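Local atomic coordinates of uncharacterized protein (Bacteroides uniformis, PDB entry 4K61), a protein that is of unknown function but belongs to the PepSY-like, putative beta-lactamase-inhibitor-like family and folds as an antiparallel sheet with helices packed against it. Residues Phe40-Trp45 / Val53-Asp58; Leu107-Gln112 / Asn126-Tyr131; Asp2-Asp7 / Val22-Asp27. All blocks are in the same frame, centred on the assembly; numbering follows the deposited sequence. Where two conformers were deposited one is given.

Overall arrangement
All three contacts involve one antiparallel sheet, at different depths. Contact 1 (40-45 with 53-58) is a hairpin in mid-sheet, its centre about 6 Å from that of the chain, combining a backbone ladder with a CH-pi and Met-aromatic contact between Met54 and Trp45. The others lie at opposite ends of the strand order. Contact 2 (107-112 with 126-131), its centre about 16 Å from the chain's, depends on an Asx turn and a threonine hydroxyl. Contact 3, a surface contact with its centre about 18 Å from the chain's, sets the N-terminal segment against edge strand 23-27 through aromatic packing and one histidine-to-carbonyl hydrogen bond. Contacts 1 and 3 touch where Trp45 NE1 meets Asp27 OD2; contact 2 touches neither.

Contact 1 of 3, residues Phe40-Trp45 / Val53-Asp58; sequences FDTKVW and VMQQTD
Phe40 and Asp58 meet at one end of an antiparallel beta hairpin, strands 40-46 and 52-58. The edge of the Phe40 ring faces the backbone carbonyl, CD2 lying 3.4 Å from Asp58 O, where the polarised C-H groups of the ring suit an oxygen. Asp41 O accepts a nearly straight hydrogen bond from Asp58 N, while a water links Asp41 N to Asp58 O. The Asp41 carboxylate is also held within its own strand: Asp41 OD2 takes a salt bridge on its syn side from Lys43 NZ, 2.9 Å away, and Asp34 gives the ammonium a second acidic partner, which probably offsets the crowding of acidic groups here. Thr42 and Thr57 form a non-hydrogen-bonded pair, their OG1 atoms joined by a water. Lys43 and Gln56 pair through two backbone bonds, Lys43 N to Gln56 O (2.9 Å) and Gln56 N to Lys43 O (2.8 Å). Beta-branched Val44 suits the extended chain and lays CG2 against Gln55 OE1, whose hydrogen bond goes to Tyr16. Trp45 turns to the same side as Met54 and Gln56, where helix 136-139 covers them; its NE1 is hydrogen-bonded to Asp27. The Gln56 amide lies against the far end of the indole, its plane inclined 46° to the ring, and NE2 reaches Leu134 O. Met54, present as selenomethionine, has CG anti to the backbone N (chi1 178°), then bends at chi3 (66°), which swings its methyl over the indole: Met54 CE sits 3.4 Å from the centroid of the six-membered ring of Trp45.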
loop_
_atom_site.group_PDB
_atom_site.type_symbol
_atom_site.label_atom_id
_atom_site.label_comp_id
_atom_site.label_asym_id
_atom_site.label_seq_id
_atom_site.Cartn_x
_atom_site.Cartn_y
_atom_site.Cartn_z
ATOM N N PHE A 40 12.843 2.198 -2.604
ATOM C CA PHE A 40 11.393 2.206 -2.656
ATOM C C PHE A 40 10.876 2.509 -1.268
ATOM O O PHE A 40 11.276 1.850 -0.291
ATOM C CB PHE A 40 10.874 0.832 -3.102
ATOM C CG PHE A 40 11.064 0.585 -4.545
ATOM C CD1 PHE A 40 12.266 0.042 -5.015
ATOM C CD2 PHE A 40 10.083 0.912 -5.446
ATOM C CE1 PHE A 40 12.454 -0.181 -6.362
ATOM C CE2 PHE A 40 10.266 0.683 -6.805
ATOM C CZ PHE A 40 11.460 0.157 -7.261
ATOM N N ASP A 41 9.939 3.435 -1.174
ATOM C CA ASP A 41 9.237 3.645 0.058
ATOM C C ASP A 41 8.484 2.373 0.445
ATOM O O ASP A 41 7.761 1.783 -0.364
ATOM C CB ASP A 41 8.245 4.789 -0.028
ATOM C CG ASP A 41 7.510 4.988 1.296
ATOM O OD1 ASP A 41 8.161 5.419 2.273
ATOM O OD2 ASP A 41 6.326 4.653 1.380
ATOM N N THR A 42 8.665 1.964 1.689
ATOM C CA THR A 42 8.087 0.738 2.239
ATOM C C THR A 42 7.437 1.041 3.559
ATOM O O THR A 42 8.002 1.746 4.384
ATOM C CB THR A 42 9.177 -0.338 2.450
ATOM O OG1 THR A 42 9.908 -0.521 1.229
ATOM C CG2 THR A 42 8.619 -1.671 2.923
ATOM N N LYS A 43 6.235 0.507 3.758
ATOM C CA LYS A 43 5.515 0.685 4.981
ATOM C C LYS A 43 5.109 -0.664 5.502
ATOM O O LYS A 43 4.708 -1.560 4.750
ATOM C CB LYS A 43 4.271 1.576 4.810
ATOM C CG LYS A 43 4.584 3.051 4.651
ATOM C CD LYS A 43 3.313 3.854 4.406
ATOM C CE LYS A 43 3.583 5.337 4.380
ATOM N NZ LYS A 43 4.299 5.708 3.138
ATOM N N VAL A 44 5.258 -0.833 6.803
ATOM C CA VAL A 44 4.891 -2.089 7.425
ATOM C C VAL A 44 4.027 -1.769 8.647
ATOM O O VAL A 44 4.361 -0.890 9.456
ATOM C CB VAL A 44 6.107 -2.914 7.883
ATOM C CG1 VAL A 44 5.662 -4.222 8.484
ATOM C CG2 VAL A 44 7.040 -3.229 6.729
ATOM N N TRP A 45 2.897 -2.457 8.717
ATOM C CA TRP A 45 1.914 -2.281 9.791
ATOM C C TRP A 45 2.134 -3.368 10.818
ATOM O O TRP A 45 2.193 -4.558 10.440
ATOM C CB TRP A 45 0.471 -2.411 9.259
ATOM C CG TRP A 45 -0.088 -1.156 8.616
ATOM C CD1 TRP A 45 -1.057 -0.339 9.115
ATOM C CD2 TRP A 45 0.292 -0.593 7.352
ATOM N NE1 TRP A 45 -1.290 0.709 8.265
ATOM C CE2 TRP A 45 -0.488 0.562 7.162
ATOM C CE3 TRP A 45 1.214 -0.960 6.351
ATOM C CZ2 TRP A 45 -0.366 1.360 6.041
ATOM C CZ3 TRP A 45 1.308 -0.168 5.220
ATOM C CH2 TRP A 45 0.543 0.981 5.085
ATOM N N VAL A 53 1.177 -7.149 9.890
ATOM C CA VAL A 53 -0.133 -7.513 9.298
ATOM C C VAL A 53 -0.332 -7.034 7.861
ATOM O O VAL A 53 -1.204 -7.530 7.165
ATOM C CB VAL A 53 -1.283 -7.054 10.200
ATOM C CG1 VAL A 53 -1.188 -7.752 11.540
ATOM C CG2 VAL A 53 -1.257 -5.546 10.392
HETATM N N MSE A 54 0.481 -6.070 7.436
HETATM C CA MSE A 54 0.459 -5.581 6.051
HETATM C C MSE A 54 1.803 -4.967 5.766
HETATM O O MSE A 54 2.444 -4.374 6.660
HETATM C CB MSE A 54 -0.667 -4.545 5.871
HETATM C CG MSE A 54 -0.675 -3.978 4.439
HETATM SE SE MSE A 54 -2.439 -3.152 4.096
HETATM C CE MSE A 54 -2.319 -1.661 5.412
ATOM N N GLN A 55 2.215 -5.045 4.502
ATOM C CA GLN A 55 3.332 -4.282 3.998
ATOM C C GLN A 55 2.947 -3.680 2.656
ATOM O O GLN A 55 2.247 -4.305 1.878
ATOM C CB GLN A 55 4.542 -5.174 3.793
ATOM C CG GLN A 55 5.721 -4.485 3.095
ATOM C CD GLN A 55 6.918 -5.408 3.047
ATOM O OE1 GLN A 55 7.677 -5.511 4.009
ATOM N NE2 GLN A 55 7.073 -6.107 1.939
ATOM N N GLN A 56 3.387 -2.462 2.429
ATOM C CA GLN A 56 3.168 -1.794 1.174
ATOM C C GLN A 56 4.478 -1.321 0.609
ATOM O O GLN A 56 5.298 -0.704 1.289
ATOM C CB GLN A 56 2.208 -0.630 1.340
ATOM C CG GLN A 56 0.792 -1.076 1.678
ATOM C CD GLN A 56 -0.160 0.078 1.875
ATOM O OE1 GLN A 56 0.166 1.246 1.662
ATOM N NE2 GLN A 56 -1.367 -0.248 2.304
ATOM N N THR A 57 4.655 -1.581 -0.683
ATOM C CA THR A 57 5.786 -1.015 -1.417
ATOM C C THR A 57 5.252 -0.039 -2.457
ATOM O O THR A 57 4.358 -0.354 -3.252
ATOM C CB THR A 57 6.551 -2.143 -2.120
ATOM O OG1 THR A 57 6.984 -3.088 -1.139
ATOM C CG2 THR A 57 7.740 -1.633 -2.881
ATOM N N ASP A 58 5.767 1.179 -2.397
ATOM C CA ASP A 58 5.322 2.251 -3.268
ATOM C C ASP A 58 6.082 2.135 -4.552
ATOM O O ASP A 58 7.204 2.581 -4.681
ATOM C CB ASP A 58 5.555 3.605 -2.610
ATOM C CG ASP A 58 4.978 4.754 -3.411
ATOM O OD1 ASP A 58 4.472 4.525 -4.520
ATOM O OD2 ASP A 58 5.034 5.905 -2.923
HETATM O O HOH W 1 8.858 4.458 -3.571
HETATM O O HOH W 2 4.671 2.289 0.906
HETATM O O HOH W 3 9.655 -2.941 -0.218
#

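Contact 2 of 3, residues Leu107-Gln112 / Asn126-Tyr131; sequences LQTKYQ and NVTYTY
Lys110 and Thr128 make the polar centre of this contact, at the end of the sheet where strand 121-126 gives way to a turn. Lys110 N donates to Thr128 OG1 (2.9 Å, 168° at the hydrogen), a side-chain hydroxyl standing where a backbone carbonyl would serve in a regular ladder. Lys110 O, turned toward the same segment, accepts a bent hydrogen bond from Val127 N at 2.8 Å. Asn126 shapes the turn: with CG anti to the backbone N (chi1 -177°), its OD1 accepts from Thr128 N, an Asx turn, and also from Thr128 OG1 at 2.7 Å. The short amide of asparagine suits this double grip. The buried part lies beside it, where the branched Val127 puts CG1 3.8 Å from Gln112 CB, with Pro133 and Glu101 nearby. Gln112 sends its amide onward to Arg125 and Pro133. The solvent side holds exposed Asn126 and Gln108: a water connects Asn126 ND2 with Tyr111 OH, whose ring meets Tyr78 edge-to-face, and Thr128 CG2 lies 3.5 Å from Gln108 O. Since Thr128 OG1 gives its proton to Asn126 OD1, its oxygen remains an acceptor for Lys110 N, and this relay fixes the direction of both bonds.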
loop_
_atom_site.group_PDB
_atom_site.type_symbol
_atom_site.label_atom_id
_atom_site.label_comp_id
_atom_site.label_asym_id
_atom_site.label_seq_id
_atom_site.Cartn_x
_atom_site.Cartn_y
_atom_site.Cartn_z
ATOM N N LEU A 107 -10.705 16.328 -12.755
ATOM C CA LEU A 107 -9.970 16.898 -11.655
ATOM C C LEU A 107 -10.171 16.367 -10.216
ATOM O O LEU A 107 -9.246 15.767 -9.696
ATOM C CB LEU A 107 -10.092 18.422 -11.715
ATOM C CG LEU A 107 -9.278 19.130 -12.810
ATOM C CD1 LEU A 107 -8.177 18.276 -13.451
ATOM C CD2 LEU A 107 -10.201 19.734 -13.864
ATOM N N GLN A 108 -11.297 16.618 -9.545
ATOM C CA GLN A 108 -11.406 16.285 -8.116
ATOM C C GLN A 108 -11.425 14.756 -7.930
ATOM O O GLN A 108 -10.812 14.221 -7.017
ATOM C CB GLN A 108 -12.672 16.895 -7.458
ATOM C CG GLN A 108 -13.147 18.251 -7.953
ATOM C CD GLN A 108 -14.418 18.162 -8.746
ATOM O OE1 GLN A 108 -15.329 17.419 -8.389
ATOM N NE2 GLN A 108 -14.490 18.911 -9.830
ATOM N N THR A 109 -12.124 14.086 -8.826
ATOM C CA THR A 109 -12.460 12.670 -8.637
ATOM C C THR A 109 -11.265 11.708 -8.615
ATOM O O THR A 109 -10.474 11.682 -9.555
ATOM C CB THR A 109 -13.456 12.217 -9.708
ATOM O OG1 THR A 109 -14.548 13.135 -9.746
ATOM C CG2 THR A 109 -14.007 10.849 -9.397
ATOM N N LYS A 110 -11.165 10.898 -7.554
ATOM C CA LYS A 110 -10.126 9.879 -7.449
ATOM C C LYS A 110 -10.752 8.495 -7.224
ATOM O O LYS A 110 -11.712 8.380 -6.456
ATOM C CB LYS A 110 -9.170 10.224 -6.329
ATOM C CG LYS A 110 -8.352 11.497 -6.618
ATOM C CD LYS A 110 -7.532 11.940 -5.427
ATOM C CE LYS A 110 -6.370 12.871 -5.751
ATOM N NZ LYS A 110 -6.660 13.776 -6.889
ATOM N N TYR A 111 -10.216 7.494 -7.909
ATOM C CA TYR A 111 -10.632 6.098 -7.724
ATOM C C TYR A 111 -9.454 5.255 -7.300
ATOM O O TYR A 111 -8.302 5.499 -7.727
ATOM C CB TYR A 111 -11.220 5.488 -9.003
ATOM C CG TYR A 111 -12.464 6.165 -9.494
ATOM C CD1 TYR A 111 -13.694 5.941 -8.870
ATOM C CD2 TYR A 111 -12.429 7.039 -10.562
ATOM C CE1 TYR A 111 -14.855 6.586 -9.288
ATOM C CE2 TYR A 111 -13.590 7.674 -11.005
ATOM C CZ TYR A 111 -14.795 7.442 -10.363
ATOM O OH TYR A 111 -15.929 8.075 -10.796
ATOM N N GLN A 112 -9.725 4.292 -6.437
ATOM C CA GLN A 112 -8.764 3.284 -6.081
ATOM C C GLN A 112 -9.257 1.933 -6.581
ATOM O O GLN A 112 -10.380 1.497 -6.233
ATOM C CB GLN A 112 -8.564 3.235 -4.595
ATOM C CG GLN A 112 -7.585 2.151 -4.140
ATOM C CD GLN A 112 -7.664 1.964 -2.632
ATOM O OE1 GLN A 112 -8.602 1.332 -2.101
ATOM N NE2 GLN A 112 -6.682 2.502 -1.943
ATOM N N ASN A 126 -14.626 5.019 -5.151
ATOM C CA ASN A 126 -14.411 6.457 -5.242
ATOM C C ASN A 126 -13.798 6.877 -3.922
ATOM O O ASN A 126 -14.462 6.859 -2.872
ATOM C CB ASN A 126 -15.721 7.161 -5.516
ATOM C CG ASN A 126 -15.554 8.648 -5.683
ATOM O OD1 ASN A 126 -14.716 9.258 -5.022
ATOM N ND2 ASN A 126 -16.410 9.245 -6.513
ATOM N N VAL A 127 -12.553 7.302 -3.959
ATOM C CA VAL A 127 -11.836 7.670 -2.739
ATOM C C VAL A 127 -11.584 9.171 -2.621
ATOM O O VAL A 127 -10.761 9.581 -1.803
ATOM C CB VAL A 127 -10.499 6.899 -2.580
ATOM C CG1 VAL A 127 -10.774 5.416 -2.392
ATOM C CG2 VAL A 127 -9.525 7.120 -3.748
ATOM N N THR A 128 -12.244 9.957 -3.458
ATOM C CA THR A 128 -12.110 11.417 -3.471
ATOM C C THR A 128 -12.148 12.010 -2.070
ATOM O O THR A 128 -11.362 12.907 -1.746
ATOM C CB THR A 128 -13.215 12.055 -4.301
ATOM O OG1 THR A 128 -13.237 11.464 -5.598
ATOM C CG2 THR A 128 -13.015 13.563 -4.436
ATOM N N TYR A 129 -13.065 11.522 -1.243
ATOM C CA TYR A 129 -13.276 12.102 0.076
ATOM C C TYR A 129 -12.853 11.144 1.192
ATOM O O TYR A 129 -13.333 11.232 2.328
ATOM C CB TYR A 129 -14.735 12.544 0.178
ATOM C CG TYR A 129 -15.114 13.487 -0.940
ATOM C CD1 TYR A 129 -14.581 14.765 -0.986
ATOM C CD2 TYR A 129 -15.932 13.077 -1.989
ATOM C CE1 TYR A 129 -14.907 15.644 -2.010
ATOM C CE2 TYR A 129 -16.252 13.942 -3.029
ATOM C CZ TYR A 129 -15.731 15.234 -3.021
ATOM O OH TYR A 129 -16.050 16.125 -4.020
ATOM N N THR A 130 -11.932 10.249 0.858
ATOM C CA THR A 130 -11.319 9.331 1.802
ATOM C C THR A 130 -9.942 9.858 2.162
ATOM O O THR A 130 -9.102 10.097 1.291
ATOM C CB THR A 130 -11.154 7.935 1.185
ATOM O OG1 THR A 130 -12.419 7.496 0.686
ATOM C CG2 THR A 130 -10.644 6.954 2.223
ATOM N N TYR A 131 -9.711 10.033 3.458
ATOM C CA TYR A 131 -8.486 10.647 3.966
ATOM C C TYR A 131 -7.210 9.797 3.748
ATOM O O TYR A 131 -6.185 10.299 3.237
ATOM C CB TYR A 131 -8.736 10.982 5.457
ATOM C CG TYR A 131 -7.564 10.831 6.407
ATOM C CD1 TYR A 131 -6.454 11.657 6.289
ATOM C CD2 TYR A 131 -7.586 9.886 7.455
ATOM C CE1 TYR A 131 -5.386 11.545 7.158
ATOM C CE2 TYR A 131 -6.517 9.765 8.329
ATOM C CZ TYR A 131 -5.425 10.599 8.178
ATOM O OH TYR A 131 -4.360 10.486 9.040
HETATM O O HOH W 4 -18.125 7.530 -8.522
#

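Contact 3 of 3, residues Asp2-Asp7 / Val22-Asp27; sequences DWAPAD and VAWSHD
Trp24 holds CG anti to its carbonyl carbon, beside the backbone N (chi1 -69°), which turns one face of the indole to the methyl of Ala4, and His26 does the same (chi1 -73°), carrying its imidazole up to the carbonyl of Trp3. Ala4 CB stands 3.8 Å from the centroid of the six-membered ring of Trp24, a CH-pi contact over the face, and comes within 3.5 Å of Trp24 CD2. Alanine suits this place because its single methyl lets the chain lie close to the ring. Val22 CG1 covers the opposite face, so the indole is sandwiched between methyl groups, while Val8 and Leu12 of helix 6-15 also touch it. The polar tie is a hydrogen bond from His26 NE2 to Trp3 O, 2.8 Å long but bent to 143° at the hydrogen; the acceptor lies near the imidazole plane. Tyr31 meets the same imidazole edge-to-face. Trp3 is more exposed, and leans its large ring along the backbone of the strand, with CE3 3.2 Å from Trp24 O and CZ3 3.7 Å from Ser25 CA. Pro5 occupies the N-cap position, right before helix 6-15. The contact joins the lead-in of that helix to strand 23-27, the edge strand of the antiparallel sheet.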
loop_
_atom_site.group_PDB
_atom_site.type_symbol
_atom_site.label_atom_id
_atom_site.label_comp_id
_atom_site.label_asym_id
_atom_site.label_seq_id
_atom_site.Cartn_x
_atom_site.Cartn_y
_atom_site.Cartn_z
ATOM N N ASP A 2 8.188 6.440 23.491
ATOM C CA ASP A 2 7.212 7.063 22.583
ATOM C C ASP A 2 7.200 6.531 21.148
ATOM O O ASP A 2 8.159 5.892 20.674
ATOM C CB ASP A 2 7.414 8.583 22.535
ATOM C CG ASP A 2 7.322 9.251 23.908
ATOM O OD1 ASP A 2 6.332 9.068 24.668
ATOM O OD2 ASP A 2 8.266 9.999 24.217
ATOM N N TRP A 3 6.086 6.817 20.478
ATOM C CA TRP A 3 5.823 6.467 19.070
ATOM C C TRP A 3 5.684 4.995 18.718
ATOM O O TRP A 3 4.654 4.625 18.141
ATOM C CB TRP A 3 6.785 7.200 18.118
ATOM C CG TRP A 3 6.337 8.615 17.957
ATOM C CD1 TRP A 3 6.807 9.722 18.626
ATOM C CD2 TRP A 3 5.250 9.069 17.138
ATOM N NE1 TRP A 3 6.089 10.839 18.250
ATOM C CE2 TRP A 3 5.129 10.466 17.341
ATOM C CE3 TRP A 3 4.355 8.427 16.267
ATOM C CZ2 TRP A 3 4.169 11.237 16.671
ATOM C CZ3 TRP A 3 3.399 9.198 15.601
ATOM C CH2 TRP A 3 3.321 10.584 15.803
ATOM N N ALA A 4 6.690 4.168 19.025
ATOM C CA ALA A 4 6.593 2.714 18.839
ATOM C C ALA A 4 7.297 1.988 19.989
ATOM O O ALA A 4 8.413 2.352 20.335
ATOM C CB ALA A 4 7.218 2.331 17.536
ATOM N N PRO A 5 6.624 0.996 20.627
ATOM C CA PRO A 5 7.247 0.245 21.720
ATOM C C PRO A 5 8.462 -0.535 21.255
ATOM O O PRO A 5 8.600 -0.794 20.075
ATOM C CB PRO A 5 6.156 -0.738 22.183
ATOM C CG PRO A 5 4.937 -0.387 21.453
ATOM C CD PRO A 5 5.288 0.490 20.297
ATOM N N ALA A 6 9.314 -0.912 22.214
ATOM C CA ALA A 6 10.587 -1.584 21.913
ATOM C C ALA A 6 10.395 -2.902 21.138
ATOM O O ALA A 6 11.124 -3.152 20.180
ATOM C CB ALA A 6 11.374 -1.822 23.173
ATOM N N ASP A 7 9.409 -3.721 21.516
ATOM C CA ASP A 7 9.176 -4.995 20.805
ATOM C C ASP A 7 8.702 -4.821 19.354
ATOM O O ASP A 7 9.015 -5.645 18.485
ATOM C CB ASP A 7 8.202 -5.892 21.555
ATOM C CG ASP A 7 6.793 -5.306 21.652
ATOM O OD1 ASP A 7 6.589 -4.100 21.382
ATOM O OD2 ASP A 7 5.863 -6.066 22.021
ATOM N N VAL A 22 13.926 5.250 9.964
ATOM C CA VAL A 22 12.544 4.876 10.068
ATOM C C VAL A 22 11.718 6.011 10.632
ATOM O O VAL A 22 12.086 6.631 11.627
ATOM C CB VAL A 22 12.371 3.595 10.933
ATOM C CG1 VAL A 22 10.912 3.214 11.043
ATOM C CG2 VAL A 22 13.156 2.432 10.343
ATOM N N ALA A 23 10.551 6.248 10.043
ATOM C CA ALA A 23 9.568 7.140 10.644
ATOM C C ALA A 23 8.366 6.335 11.113
ATOM O O ALA A 23 7.747 5.625 10.329
ATOM C CB ALA A 23 9.117 8.186 9.633
ATOM N N TRP A 24 8.004 6.486 12.383
ATOM C CA TRP A 24 6.866 5.766 12.976
ATOM C C TRP A 24 5.609 6.632 13.084
ATOM O O TRP A 24 5.667 7.820 13.444
ATOM C CB TRP A 24 7.223 5.254 14.380
ATOM C CG TRP A 24 8.238 4.158 14.381
ATOM C CD1 TRP A 24 9.569 4.289 14.578
ATOM C CD2 TRP A 24 7.988 2.750 14.199
ATOM N NE1 TRP A 24 10.183 3.047 14.501
ATOM C CE2 TRP A 24 9.232 2.093 14.261
ATOM C CE3 TRP A 24 6.842 1.994 13.933
ATOM C CZ2 TRP A 24 9.358 0.703 14.096
ATOM C CZ3 TRP A 24 6.966 0.609 13.786
ATOM C CH2 TRP A 24 8.217 -0.016 13.880
ATOM N N SER A 25 4.470 6.023 12.797
ATOM C CA SER A 25 3.180 6.667 12.964
ATOM C C SER A 25 2.164 5.645 13.472
ATOM O O SER A 25 2.496 4.471 13.654
ATOM C CB SER A 25 2.702 7.310 11.650
ATOM O OG SER A 25 2.483 6.336 10.669
ATOM N N HIS A 26 0.973 6.146 13.793
ATOM C CA HIS A 26 -0.128 5.339 14.311
ATOM C C HIS A 26 -1.250 5.361 13.272
ATOM O O HIS A 26 -1.487 6.392 12.646
ATOM C CB HIS A 26 -0.621 5.955 15.618
ATOM C CG HIS A 26 0.306 5.770 16.779
ATOM N ND1 HIS A 26 -0.158 5.793 18.074
ATOM C CD2 HIS A 26 1.643 5.540 16.863
ATOM C CE1 HIS A 26 0.850 5.615 18.908
ATOM N NE2 HIS A 26 1.956 5.469 18.201
ATOM N N ASP A 27 -1.903 4.224 13.044
ATOM C CA ASP A 27 -2.964 4.116 12.029
ATOM C C ASP A 27 -3.976 3.173 12.643
ATOM O O ASP A 27 -3.751 1.970 12.739
ATOM C CB ASP A 27 -2.414 3.561 10.714
ATOM C CG ASP A 27 -3.472 3.423 9.612
ATOM O OD1 ASP A 27 -4.667 3.736 9.845
ATOM O OD2 ASP A 27 -3.072 2.971 8.503
#